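Local coordinates for uncharacterized protein (Thermus thermophilus, PDB 2DBS) that is of unknown function, a small plasmid-encoded protein of an uncharacterised family, with helices packed on a mixed beta-sheet and two copies in its assembly, at residues 13-16 against 17-21. Sequence-based numbering, arbitrary orientation.
Sequences GVLM and QYLLE
M16, present as selenomethionine, bends over both L19 and L20 of the next helical turn. Its CB sits beside the backbone N of Q17, and CG, set anti to the backbone N (chi1 -169°), runs out to meet L20 CD1 at 3.5 Å. A bend at chi2 then brings SE against L20 CG, also at 3.5 Å, and a second bend at chi3 curls the terminal CE back across L19, almost perpendicular to that leucine. CE ends 3.3 Å from L19 CB, closer than ordinary carbon contact, so the exact position of this terminal methyl is doubtful. Beneath, the backbone makes the i to i+4 bonds of an alpha-helix: L19 N reaches L15 O at 2.9 Å in the carbonyl plane, and L20 N reaches M16 O at 2.7 Å. This helix, 8-20, lies against the mixed three-stranded sheet, which L15 meets through L36, F68 and L76. L15 and L19 point the same way, CD1 of L15 touching CD2 of L19 at 3.8 Å. V14 and Y18 also run side by side, but more loosely, V14 CG1 standing 4.1 Å from Y18 CE2. The Y18 ring brings its edge to V14 O, in the ring plane, with CD2 at 3.2 Å. With alanine at Y18 the ring is gone, and V14 CG1 and V14 O would probably be left without their aromatic neighbour, as would V85 of the second subunit.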
ATOM      1  N   GLY B  13      -6.634   1.261  16.205  1.00 44.44           N
ATOM      2  CA  GLY B  13      -6.717   0.533  17.449  1.00 42.94           C
ATOM      3  C   GLY B  13      -6.520  -0.934  17.150  1.00 41.31           C
ATOM      4  O   GLY B  13      -5.651  -1.574  17.745  1.00 42.05           O
ATOM      5  N   VAL B  14      -7.313  -1.457  16.213  1.00 39.93           N
ATOM      6  CA  VAL B  14      -7.238  -2.871  15.836  1.00 36.78           C
ATOM      7  C   VAL B  14      -5.834  -3.244  15.394  1.00 35.71           C
ATOM      8  O   VAL B  14      -5.390  -4.374  15.607  1.00 33.82           O
ATOM      9  CB  VAL B  14      -8.214  -3.208  14.699  1.00 35.98           C
ATOM     10  CG1 VAL B  14      -8.215  -4.723  14.455  1.00 37.42           C
ATOM     11  CG2 VAL B  14      -9.602  -2.702  15.045  1.00 33.04           C
ATOM     12  N   LEU B  15      -5.140  -2.283  14.788  1.00 35.85           N
ATOM     13  CA  LEU B  15      -3.775  -2.498  14.319  1.00 35.91           C
ATOM     14  C   LEU B  15      -2.816  -2.722  15.479  1.00 36.60           C
ATOM     15  O   LEU B  15      -2.012  -3.645  15.444  1.00 35.20           O
ATOM     16  CB  LEU B  15      -3.302  -1.308  13.486  1.00 35.03           C
ATOM     17  CG  LEU B  15      -1.883  -1.410  12.932  1.00 35.77           C
ATOM     18  CD1 LEU B  15      -1.773  -2.471  11.842  1.00 36.03           C
ATOM     19  CD2 LEU B  15      -1.508  -0.075  12.368  1.00 37.36           C
HETATM   20  N   MSE B  16      -2.898  -1.891  16.513  1.00 39.43           N
HETATM   21  CA  MSE B  16      -1.997  -2.064  17.648  1.00 41.84           C
HETATM   22  C   MSE B  16      -2.238  -3.349  18.444  1.00 41.01           C
HETATM   23  O   MSE B  16      -1.295  -3.903  19.011  1.00 40.06           O
HETATM   24  CB  MSE B  16      -2.026  -0.849  18.591  1.00 46.60           C
HETATM   25  CG  MSE B  16      -0.892  -0.882  19.656  1.00 51.48           C
HETATM   26 SE   MSE B  16       1.002  -1.205  18.992  1.00 59.53          SE
HETATM   27  CE  MSE B  16       0.793  -0.638  17.135  1.00 57.18           C
ATOM     28  N   GLN B  17      -3.478  -3.825  18.492  1.00 39.93           N
ATOM     29  CA  GLN B  17      -3.760  -5.077  19.195  1.00 40.48           C
ATOM     30  C   GLN B  17      -2.925  -6.178  18.548  1.00 39.32           C
ATOM     31  O   GLN B  17      -2.380  -7.046  19.234  1.00 39.47           O
ATOM     32  CB  GLN B  17      -5.252  -5.407  19.122  1.00 41.56           C
ATOM     33  CG  GLN B  17      -6.094  -4.352  19.826  1.00 44.69           C
ATOM     34  CD  GLN B  17      -7.555  -4.712  19.901  1.00 46.60           C
ATOM     35  OE1 GLN B  17      -7.897  -5.813  20.326  1.00 49.85           O
ATOM     36  NE2 GLN B  17      -8.432  -3.783  19.503  1.00 45.33           N
ATOM     37  N   TYR B  18      -2.818  -6.114  17.221  1.00 38.55           N
ATOM     38  CA  TYR B  18      -2.031  -7.064  16.439  1.00 37.45           C
ATOM     39  C   TYR B  18      -0.542  -6.820  16.638  1.00 38.89           C
ATOM     40  O   TYR B  18       0.221  -7.744  16.885  1.00 39.06           O
ATOM     41  CB  TYR B  18      -2.368  -6.922  14.959  1.00 36.45           C
ATOM     42  CG  TYR B  18      -3.507  -7.792  14.477  1.00 34.00           C
ATOM     43  CD1 TYR B  18      -3.275  -9.100  14.048  1.00 32.36           C
ATOM     44  CD2 TYR B  18      -4.815  -7.303  14.423  1.00 31.39           C
ATOM     45  CE1 TYR B  18      -4.327  -9.897  13.569  1.00 30.75           C
ATOM     46  CE2 TYR B  18      -5.863  -8.097  13.951  1.00 29.37           C
ATOM     47  CZ  TYR B  18      -5.610  -9.389  13.526  1.00 27.83           C
ATOM     48  OH  TYR B  18      -6.631 -10.180  13.061  1.00 28.37           O
ATOM     49  N   LEU B  19      -0.123  -5.570  16.523  1.00 40.17           N
ATOM     50  CA  LEU B  19       1.283  -5.256  16.705  1.00 43.08           C
ATOM     51  C   LEU B  19       1.748  -5.706  18.082  1.00 43.17           C
ATOM     52  O   LEU B  19       2.861  -6.214  18.240  1.00 43.97           O
ATOM     53  CB  LEU B  19       1.508  -3.757  16.515  1.00 44.90           C
ATOM     54  CG  LEU B  19       1.779  -3.367  15.059  1.00 45.62           C
ATOM     55  CD1 LEU B  19       3.194  -3.777  14.726  1.00 47.64           C
ATOM     56  CD2 LEU B  19       0.796  -4.049  14.105  1.00 45.58           C
ATOM     57  N   LEU B  20       0.882  -5.537  19.069  1.00 42.82           N
ATOM     58  CA  LEU B  20       1.202  -5.943  20.422  1.00 44.01           C
ATOM     59  C   LEU B  20       0.904  -7.421  20.679  1.00 46.63           C
ATOM     60  O   LEU B  20       1.813  -8.268  20.629  1.00 48.02           O
ATOM     61  CB  LEU B  20       0.438  -5.084  21.425  1.00 40.88           C
ATOM     62  CG  LEU B  20       0.903  -3.638  21.484  1.00 39.19           C
ATOM     63  CD1 LEU B  20       0.009  -2.890  22.423  1.00 37.51           C
ATOM     64  CD2 LEU B  20       2.370  -3.556  21.924  1.00 38.74           C
ATOM     65  N   GLU B  21      -0.363  -7.742  20.944  1.00 48.21           N
ATOM     66  CA  GLU B  21      -0.743  -9.127  21.227  1.00 49.16           C
ATOM     67  C   GLU B  21      -0.637 -10.081  20.025  1.00 49.50           C
ATOM     68  O   GLU B  21      -1.443 -10.996  19.843  1.00 50.78           O
ATOM     69  CB  GLU B  21      -2.141  -9.158  21.860  1.00 48.16           C
ATOM     70  CG  GLU B  21      -2.141  -8.551  23.246  1.00 48.37           C
ATOM     71  CD  GLU B  21      -3.348  -8.921  24.064  1.00 50.22           C
ATOM     72  OE1 GLU B  21      -4.472  -8.516  23.689  1.00 51.16           O
ATOM     73  OE2 GLU B  21      -3.167  -9.620  25.088  1.00 52.10           O
TER